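Local coordinates for protein prolyl oligopeptidase (Novosphingobium capsulatum, PDB 1YR2) that probably hydrolyses oligopeptides as a serine peptidase, cutting after proline and far less readily after alanine, at residues Arg101-Ile106 and Lys701-Thr706; Gly370-Arg375 and Ser410-Arg415; Arg375-Tyr380 and Ala440-Thr445; Gly399-Pro404 and Ala421-Ser426. One frame throughout, in Å; residues are numbered along the deposited sequence.

Contact 1. Residues Arg101-Ile106 and Lys701-Thr706; sequences RMKALI and KQIEET
Two donors of Thr706, the residue against which Met102 packs, hold the carbonyl oxygen of Gln702: the backbone N and the hydroxyl OG1 each lie 3.0 Å from Gln702 O and arrive from opposite faces of its plane. With OG1 turned back along its own helix, the methyl CG2 of Thr706 is left to meet the other helix, and Met102 SD approaches CG2 to 3.3 Å, a tight fit. The extended Met102 side chain, with CG anti to the backbone N (chi1 -173°), runs across the gap at about a right angle to Thr706. Its methyl CE passes on to Gln702, 3.8 Å from NE2, without a polar bond. Ile703 packs beside the Met102 side chain (Met102 CG to Ile703 CG1 4.4 Å) and extends the interface. Its CG2 touches Lys103 CG at 3.9 Å, the aliphatic part of a lysine whose NZ makes a long, weak ion pair with Glu99, while its CD1 meets Ile106 CG1 at 4.0 Å. The contact therefore rests on van der Waals packing, mostly of apolar groups, between roughly antiparallel segments (146°) whose short helix axes approach to 10.1 Å. It joins helix 95-105 to helix 699-717 of the alpha/beta-hydrolase domain, late in the chain. Helix 508-514 packs against the first of these through Thr512 on Met102 and Ala508 on Ile106, and Arg101 adds a salt bridge to Asp515.

Contact 2. Residues Gly370-Arg375 and Ser410-Arg415; sequences GIAGNR and SGLSGR
Gly370 offers a bare backbone to Leu412, whose methyl CD2 rests 3.7 Å from Gly370 CA. The leucine reaches across because its CG stands anti to the backbone N (chi1 -174°). The Ile371 side chain starts away from the other segment and touches Leu393 and Pro416, so only its main chain takes part. The Ala372 methyl touches two neighbours: CB lies 4.3 Å from Leu412 CD2 and 4.2 Å from Gly414 CA. Strands 365-372 and 408-413 are the first strands of two successive four-stranded blades of the beta-propeller, and over these short segments they run roughly parallel, 32° apart, as innermost strands around a propeller's central channel do. Their meeting is one of packing until Gly373, whose N donates to Arg415 O over 3.1 Å; the bond is fairly straight (159°), although the donor sits above the carbonyl plane. The Arg415 side chain leaves the contact, and its NH2 forms a salt bridge with Asp418. Ala372 to Arg375 form a type II' beta turn with Gly373, of positive phi, at its first corner: Arg375 N binds Ala372 O at 3.1 Å, and Ala372 N binds Arg375 O at 3.0 Å.

Contact 3. Residues Arg375-Tyr380 and Ala440-Thr445; sequences RLFASY and ATAKTT
A carbonyl oxygen lies over the face of a guanidinium group here, instead of meeting its N-H edge: Ala440 O stands above the plane of Arg375, 3.2 Å from NH1, at an angle too poor for a hydrogen bond. The attraction is likely that of a partial negative charge for a delocalised positive one. NH1 does have a weak hydrogen bond to the neighbouring Pro439 O, so two consecutive carbonyls attend the same nitrogen. Arg375 gets there by a chain extended from CG to NE. At the rim of the group, near its plane, Ala442 N lies 3.9 Å from NH1, and Ala442 CB is 4.0 Å from that NH1. The same methyl meets the edge of the Phe377 ring, CE1 to CB 4.5 Å, thus touching both a charged and an aromatic group. Ala442 adopts a left-handed backbone (phi 63°) and, with Lys443, faces Asp438 in a G1 beta bulge that ends the turn between strands 433-438 and 443-446. The contact brings this turn, at the outer margin of one propeller blade, against strand 375-382 of the preceding blade; Phe377 also packs on Pro439 of the turn, and on Val401 and Ala390 of its own side.

Contact 4. Residues Gly399-Pro404 and Ala421-Ser426; sequences GAVSLP and AYLSFS
The Pro404 ring lies as a lid on one face of Phe425, its CD standing 4.0 Å from the centroid of the aromatic ring and only 6° off the ring normal, a well-centred CH-pi contact. Pro404 CG comes to 4.0 Å from Phe425 CE2, so two methylene groups of the pyrrolidine share the aromatic surface. Phe425 is set to receive them by a CG anti to the backbone N (chi1 177°), which raises the ring from its strand toward the passing chain. Leu403 works as a forked wedge: CD1 approaches Phe425 CE1 obliquely at 4.2 Å, while CD2 reaches Leu423 CD2 at 3.8 Å, the two leucines crossing at about a right angle. The bump on the strand side is Leu423 CD2, which rests in the shallow dimple formed by Leu403 CD2 and Val401 CG1; it meets the valine tip to tip at 4.2 Å. Two alternate residues of the strand, Leu423 and Phe425, thus form a row of knobs that three residues of the connecting chain fit over. That chain leaves strand 397-400, the last of its propeller blade, and leads to strand 408-413, which opens the next. On the way it runs alongside strand 421-427 of the second blade, with Leu435 of strand 433-438 also touching Pro404 and Phe425, and Thr444 of strand 443-446 touching Val401 and Leu423.

From the N terminus, the chain first supplies residues 101-106, whose partner arrives only at 701-706; contact 1 thus closes a loop that encloses the whole propeller and the other three contacts, and joins an early helix to a late one at the hydrolase domain. Within it, contact 2 opens at 370-375 and contact 3 at 375-380, sharing Arg375. Contact 4 opens at 399-404 before contact 2 closes at 410-415, so these two cross; it closes at 421-426, nested inside contact 3, which crosses contact 2 and ends at 440-445. Contacts 2, 3 and 4 join two successive blades side by side, about 13 Å or more from contact 1 between nearest atoms.

Contact 1. Residues Arg101-Ile106 and Lys701-Thr706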
# COMPACT_ATOMS: atom_id res chain seq x y z
N ARG A 101 7.25 -2.68 -22.74
CA ARG A 101 7.72 -1.83 -21.66
C ARG A 101 7.33 -2.43 -20.30
O ARG A 101 8.18 -2.52 -19.40
CB ARG A 101 7.19 -0.40 -21.76
CG ARG A 101 7.87 0.57 -20.82
CD ARG A 101 9.29 0.84 -21.23
NE ARG A 101 10.12 1.40 -20.18
CZ ARG A 101 10.88 0.68 -19.34
NH1 ARG A 101 10.82 -0.66 -19.28
NH2 ARG A 101 11.62 1.32 -18.47
N MET A 102 6.08 -2.84 -20.15
CA MET A 102 5.59 -3.32 -18.87
C MET A 102 6.30 -4.60 -18.44
O MET A 102 6.73 -4.69 -17.32
CB MET A 102 4.11 -3.57 -18.83
CG MET A 102 3.67 -3.89 -17.40
SD MET A 102 1.99 -3.67 -17.20
CE MET A 102 1.80 -4.21 -15.34
N LYS A 103 6.45 -5.55 -19.36
CA LYS A 103 7.17 -6.77 -19.07
C LYS A 103 8.57 -6.42 -18.52
O LYS A 103 9.04 -7.03 -17.58
CB LYS A 103 7.31 -7.62 -20.34
CG LYS A 103 6.07 -8.45 -20.73
CD LYS A 103 6.41 -9.49 -21.87
CE LYS A 103 5.14 -10.14 -22.44
NZ LYS A 103 5.33 -10.65 -23.86
N ALA A 104 9.24 -5.43 -19.10
CA ALA A 104 10.61 -5.15 -18.73
C ALA A 104 10.71 -4.47 -17.33
O ALA A 104 11.77 -4.53 -16.72
CB ALA A 104 11.27 -4.30 -19.76
N LEU A 105 9.59 -3.92 -16.86
CA LEU A 105 9.51 -3.19 -15.57
C LEU A 105 9.20 -4.05 -14.35
O LEU A 105 9.36 -3.58 -13.21
CB LEU A 105 8.42 -2.12 -15.66
CG LEU A 105 8.69 -0.90 -16.53
CD1 LEU A 105 7.47 -0.05 -16.65
CD2 LEU A 105 9.77 -0.09 -15.93
N ILE A 106 8.75 -5.30 -14.55
CA ILE A 106 8.25 -6.15 -13.42
C ILE A 106 9.28 -6.72 -12.45
O ILE A 106 9.08 -6.68 -11.24
CB ILE A 106 7.44 -7.39 -13.97
CG1 ILE A 106 6.23 -6.94 -14.76
CG2 ILE A 106 6.97 -8.32 -12.79
CD1 ILE A 106 5.42 -5.87 -14.03
N LYS A 701 -1.28 -12.48 -16.64
CA LYS A 701 -2.61 -11.97 -16.94
C LYS A 701 -2.67 -10.46 -16.71
O LYS A 701 -3.23 -9.72 -17.54
CB LYS A 701 -3.68 -12.72 -16.11
CG LYS A 701 -3.78 -14.22 -16.45
CD LYS A 701 -4.49 -14.50 -17.79
CE LYS A 701 -4.37 -15.97 -18.24
NZ LYS A 701 -5.10 -16.22 -19.56
N GLN A 702 -2.06 -9.98 -15.62
CA GLN A 702 -2.13 -8.54 -15.31
C GLN A 702 -1.39 -7.71 -16.38
O GLN A 702 -1.87 -6.68 -16.78
CB GLN A 702 -1.60 -8.25 -13.88
CG GLN A 702 -1.70 -6.77 -13.41
CD GLN A 702 -0.74 -6.48 -12.22
OE1 GLN A 702 -0.62 -7.31 -11.29
NE2 GLN A 702 -0.03 -5.34 -12.26
N ILE A 703 -0.24 -8.19 -16.86
CA ILE A 703 0.50 -7.50 -17.93
C ILE A 703 -0.34 -7.37 -19.22
O ILE A 703 -0.34 -6.32 -19.87
CB ILE A 703 1.80 -8.25 -18.26
CG1 ILE A 703 2.81 -8.15 -17.11
CG2 ILE A 703 2.44 -7.66 -19.48
CD1 ILE A 703 3.98 -9.09 -17.24
N GLU A 704 -1.02 -8.45 -19.59
CA GLU A 704 -1.84 -8.47 -20.80
C GLU A 704 -2.99 -7.49 -20.63
O GLU A 704 -3.31 -6.77 -21.57
CB GLU A 704 -2.38 -9.88 -21.08
CG GLU A 704 -1.28 -10.91 -21.47
CD GLU A 704 -1.76 -12.37 -21.52
OE1 GLU A 704 -2.80 -12.74 -20.88
OE2 GLU A 704 -1.08 -13.18 -22.22
N GLU A 705 -3.62 -7.48 -19.46
CA GLU A 705 -4.76 -6.58 -19.22
C GLU A 705 -4.32 -5.11 -19.29
O GLU A 705 -4.95 -4.30 -19.95
CB GLU A 705 -5.41 -6.81 -17.85
CG GLU A 705 -6.67 -5.96 -17.66
CD GLU A 705 -7.42 -6.26 -16.35
OE1 GLU A 705 -7.54 -7.45 -15.97
OE2 GLU A 705 -7.91 -5.31 -15.71
N THR A 706 -3.20 -4.81 -18.64
CA THR A 706 -2.65 -3.47 -18.59
C THR A 706 -2.29 -3.00 -20.01
O THR A 706 -2.57 -1.89 -20.39
CB THR A 706 -1.41 -3.46 -17.73
OG1 THR A 706 -1.78 -3.76 -16.36
CG2 THR A 706 -0.81 -2.04 -17.71

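Contact 2. Residues Gly370-Arg375 and Ser410-Arg415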
# COMPACT_ATOMS: atom_id res chain seq x y z
N GLY A 370 11.28 5.99 14.66
CA GLY A 370 12.44 5.20 15.01
C GLY A 370 13.48 6.09 15.63
O GLY A 370 13.47 7.31 15.46
N ILE A 371 14.43 5.49 16.35
CA ILE A 371 15.51 6.22 16.92
C ILE A 371 16.83 5.80 16.25
O ILE A 371 17.08 4.60 16.06
CB ILE A 371 15.57 6.03 18.43
CG1 ILE A 371 14.42 6.81 19.09
CG2 ILE A 371 16.86 6.60 18.98
CD1 ILE A 371 14.24 6.59 20.64
N ALA A 372 17.63 6.79 15.87
CA ALA A 372 18.96 6.53 15.30
C ALA A 372 19.90 7.68 15.60
O ALA A 372 19.50 8.84 15.60
CB ALA A 372 18.86 6.30 13.77
N GLY A 373 21.16 7.35 15.88
CA GLY A 373 22.13 8.38 16.19
C GLY A 373 21.69 8.92 17.55
O GLY A 373 21.51 8.14 18.49
N ASN A 374 21.41 10.21 17.64
CA ASN A 374 20.91 10.78 18.91
C ASN A 374 19.55 11.41 18.73
O ASN A 374 19.20 12.29 19.48
CB ASN A 374 21.86 11.84 19.48
CG ASN A 374 23.20 11.25 19.88
OD1 ASN A 374 23.27 10.11 20.39
ND2 ASN A 374 24.27 11.98 19.59
N ARG A 375 18.77 10.88 17.78
CA ARG A 375 17.55 11.54 17.34
C ARG A 375 16.37 10.62 17.13
O ARG A 375 16.49 9.39 16.85
CB ARG A 375 17.85 12.27 16.04
CG ARG A 375 18.62 13.53 16.21
CD ARG A 375 19.01 14.15 14.90
NE ARG A 375 19.49 15.52 15.05
CZ ARG A 375 19.78 16.32 14.01
NH1 ARG A 375 19.70 15.87 12.75
NH2 ARG A 375 20.12 17.56 14.22
N SER A 410 8.72 4.28 4.36
CA SER A 410 8.33 3.19 5.23
C SER A 410 9.29 3.19 6.39
O SER A 410 9.37 4.16 7.15
CB SER A 410 8.28 1.90 4.46
OG SER A 410 7.42 2.12 3.35
N GLY A 411 9.98 2.12 6.58
CA GLY A 411 10.68 1.95 7.81
C GLY A 411 12.00 2.72 7.90
O GLY A 411 12.53 3.30 6.91
N LEU A 412 12.51 2.67 9.09
CA LEU A 412 13.81 3.20 9.44
C LEU A 412 14.58 2.06 10.10
O LEU A 412 13.99 1.25 10.81
CB LEU A 412 13.64 4.30 10.44
CG LEU A 412 14.92 5.07 10.81
CD1 LEU A 412 15.00 6.28 9.94
CD2 LEU A 412 14.94 5.45 12.27
N SER A 413 15.88 1.98 9.83
CA SER A 413 16.73 1.11 10.59
C SER A 413 17.93 1.93 11.05
O SER A 413 18.34 2.93 10.42
CB SER A 413 17.12 -0.14 9.80
OG SER A 413 18.00 0.09 8.70
N GLY A 414 18.43 1.53 12.20
CA GLY A 414 19.53 2.22 12.84
C GLY A 414 19.38 2.02 14.34
O GLY A 414 18.43 1.41 14.81
N ARG A 415 20.38 2.46 15.06
CA ARG A 415 20.46 2.24 16.50
C ARG A 415 20.92 3.56 17.14
O ARG A 415 21.68 4.34 16.55
CB ARG A 415 21.53 1.18 16.77
CG ARG A 415 21.19 -0.22 16.39
CD ARG A 415 22.34 -1.19 16.68
NE ARG A 415 23.57 -0.83 15.95
CZ ARG A 415 24.80 -1.29 16.27
NH1 ARG A 415 24.96 -2.12 17.30
NH2 ARG A 415 25.87 -0.93 15.56

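Contact 3. Residues Arg375-Tyr380 and Ala440-Thr445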
# COMPACT_ATOMS: atom_id res chain seq x y z
N ARG A 375 18.77 10.88 17.78
CA ARG A 375 17.55 11.54 17.34
C ARG A 375 16.37 10.62 17.13
O ARG A 375 16.49 9.39 16.85
CB ARG A 375 17.85 12.27 16.04
CG ARG A 375 18.62 13.53 16.21
CD ARG A 375 19.01 14.15 14.90
NE ARG A 375 19.49 15.52 15.05
CZ ARG A 375 19.78 16.32 14.01
NH1 ARG A 375 19.70 15.87 12.75
NH2 ARG A 375 20.12 17.56 14.22
N LEU A 376 15.19 11.23 17.25
CA LEU A 376 13.94 10.62 16.84
C LEU A 376 13.66 11.00 15.40
O LEU A 376 13.83 12.14 15.03
CB LEU A 376 12.77 11.15 17.67
CG LEU A 376 12.70 10.76 19.14
CD1 LEU A 376 11.89 11.78 19.91
CD2 LEU A 376 12.05 9.35 19.23
N PHE A 377 13.22 10.03 14.62
CA PHE A 377 12.76 10.27 13.24
C PHE A 377 11.30 9.85 13.14
O PHE A 377 10.96 8.64 13.25
CB PHE A 377 13.66 9.54 12.24
CG PHE A 377 15.04 10.08 12.22
CD1 PHE A 377 15.34 11.24 11.48
CD2 PHE A 377 15.99 9.57 13.08
CE1 PHE A 377 16.60 11.80 11.51
CE2 PHE A 377 17.24 10.10 13.14
CZ PHE A 377 17.57 11.24 12.36
N ALA A 378 10.44 10.80 12.84
CA ALA A 378 8.97 10.64 12.92
C ALA A 378 8.40 10.77 11.52
O ALA A 378 8.56 11.80 10.90
CB ALA A 378 8.38 11.70 13.83
N SER A 379 7.79 9.68 11.01
CA SER A 379 7.19 9.66 9.70
C SER A 379 5.70 10.03 9.75
O SER A 379 4.86 9.28 10.27
CB SER A 379 7.38 8.28 9.06
OG SER A 379 8.75 8.09 8.84
N TYR A 380 5.40 11.18 9.17
CA TYR A 380 4.09 11.74 9.15
C TYR A 380 3.49 11.65 7.77
O TYR A 380 4.22 11.61 6.74
CB TYR A 380 4.12 13.24 9.55
CG TYR A 380 4.37 13.51 11.01
CD1 TYR A 380 3.34 13.48 11.93
CD2 TYR A 380 5.65 13.81 11.44
CE1 TYR A 380 3.59 13.76 13.28
CE2 TYR A 380 5.91 14.04 12.73
CZ TYR A 380 4.89 14.07 13.67
OH TYR A 380 5.22 14.35 15.00
N ALA A 440 22.76 12.72 12.04
CA ALA A 440 23.26 14.01 12.56
C ALA A 440 22.91 15.17 11.66
O ALA A 440 22.80 16.28 12.12
CB ALA A 440 24.79 13.94 12.74
N THR A 441 22.77 14.94 10.35
CA THR A 441 22.39 16.02 9.43
C THR A 441 20.97 15.88 8.85
O THR A 441 20.49 16.79 8.18
CB THR A 441 23.35 16.05 8.27
OG1 THR A 441 23.27 14.80 7.58
CG2 THR A 441 24.81 16.11 8.76
N ALA A 442 20.34 14.72 9.06
CA ALA A 442 19.00 14.42 8.58
C ALA A 442 18.98 14.46 7.05
O ALA A 442 18.02 14.91 6.45
CB ALA A 442 17.99 15.39 9.21
N LYS A 443 20.04 13.93 6.43
CA LYS A 443 20.14 13.87 4.98
C LYS A 443 20.22 12.44 4.48
O LYS A 443 20.94 11.59 5.02
CB LYS A 443 21.39 14.62 4.52
CG LYS A 443 21.37 16.15 4.69
CD LYS A 443 22.69 16.74 4.15
CE LYS A 443 22.59 18.23 3.77
NZ LYS A 443 21.91 19.02 4.85
N THR A 444 19.48 12.17 3.42
CA THR A 444 19.53 10.89 2.76
C THR A 444 20.42 10.97 1.55
O THR A 444 20.55 12.02 0.92
CB THR A 444 18.15 10.40 2.37
OG1 THR A 444 17.48 11.35 1.52
CG2 THR A 444 17.26 10.25 3.62
N THR A 445 21.02 9.83 1.24
CA THR A 445 21.86 9.63 0.08
C THR A 445 21.61 8.21 -0.38
O THR A 445 21.07 7.38 0.36
CB THR A 445 23.38 9.76 0.42
OG1 THR A 445 23.68 8.99 1.58
CG2 THR A 445 23.76 11.11 0.82

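Contact 4. Residues Gly399-Pro404 and Ala421-Ser426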
# COMPACT_ATOMS: atom_id res chain seq x y z
N GLY A 399 14.43 19.78 12.36
CA GLY A 399 14.14 19.94 10.95
C GLY A 399 13.57 18.69 10.28
O GLY A 399 13.29 17.67 10.93
N ALA A 400 13.38 18.76 8.97
CA ALA A 400 12.86 17.63 8.19
C ALA A 400 14.01 16.88 7.54
O ALA A 400 15.05 17.49 7.17
CB ALA A 400 11.91 18.14 7.11
N VAL A 401 13.83 15.58 7.35
CA VAL A 401 14.74 14.77 6.56
C VAL A 401 14.58 15.14 5.09
O VAL A 401 13.47 15.18 4.57
CB VAL A 401 14.48 13.24 6.73
CG1 VAL A 401 15.35 12.43 5.77
CG2 VAL A 401 14.75 12.79 8.15
N SER A 402 15.70 15.41 4.41
CA SER A 402 15.72 15.61 2.97
C SER A 402 15.47 14.27 2.26
O SER A 402 16.18 13.31 2.52
CB SER A 402 17.07 16.24 2.54
OG SER A 402 18.14 15.31 2.83
N LEU A 403 14.45 14.19 1.41
CA LEU A 403 14.14 13.01 0.61
C LEU A 403 14.41 13.29 -0.88
O LEU A 403 14.43 14.46 -1.26
CB LEU A 403 12.66 12.66 0.82
CG LEU A 403 12.17 12.29 2.23
CD1 LEU A 403 10.68 12.12 2.21
CD2 LEU A 403 12.87 11.06 2.70
N PRO A 404 14.58 12.27 -1.72
CA PRO A 404 14.90 12.48 -3.14
C PRO A 404 13.82 13.24 -3.90
O PRO A 404 14.13 13.91 -4.88
CB PRO A 404 15.03 11.04 -3.71
CG PRO A 404 15.10 10.15 -2.63
CD PRO A 404 14.53 10.83 -1.41
N ALA A 421 22.34 5.18 9.55
CA ALA A 421 20.92 4.83 9.54
C ALA A 421 20.41 4.65 8.11
O ALA A 421 21.12 4.95 7.16
CB ALA A 421 20.12 5.88 10.29
N TYR A 422 19.20 4.14 7.97
CA TYR A 422 18.63 3.77 6.66
C TYR A 422 17.13 4.05 6.70
O TYR A 422 16.51 3.91 7.75
CB TYR A 422 18.86 2.29 6.37
CG TYR A 422 20.33 1.97 6.44
CD1 TYR A 422 21.15 2.16 5.34
CD2 TYR A 422 20.93 1.66 7.67
CE1 TYR A 422 22.56 1.95 5.42
CE2 TYR A 422 22.30 1.46 7.78
CZ TYR A 422 23.11 1.63 6.66
OH TYR A 422 24.46 1.44 6.78
N LEU A 423 16.58 4.44 5.56
CA LEU A 423 15.17 4.79 5.41
C LEU A 423 14.67 4.16 4.12
O LEU A 423 15.33 4.28 3.08
CB LEU A 423 15.05 6.33 5.35
CG LEU A 423 13.73 7.05 5.24
CD1 LEU A 423 12.87 6.67 6.40
CD2 LEU A 423 13.95 8.54 5.39
N SER A 424 13.51 3.52 4.15
CA SER A 424 12.90 2.95 2.97
C SER A 424 11.98 4.00 2.29
O SER A 424 11.15 4.61 2.95
CB SER A 424 12.13 1.68 3.35
OG SER A 424 11.54 1.14 2.19
N PHE A 425 12.15 4.20 0.99
CA PHE A 425 11.45 5.27 0.25
C PHE A 425 10.88 4.68 -1.04
O PHE A 425 11.57 3.92 -1.79
CB PHE A 425 12.41 6.38 -0.05
CG PHE A 425 11.83 7.48 -0.87
CD1 PHE A 425 11.06 8.44 -0.29
CD2 PHE A 425 12.06 7.54 -2.23
CE1 PHE A 425 10.54 9.49 -1.05
CE2 PHE A 425 11.50 8.57 -3.02
CZ PHE A 425 10.77 9.54 -2.43
N SER A 426 9.67 5.09 -1.40
CA SER A 426 9.11 4.71 -2.69
C SER A 426 8.25 5.84 -3.25
O SER A 426 7.83 6.77 -2.51
CB SER A 426 8.33 3.43 -2.56
OG SER A 426 7.04 3.72 -2.05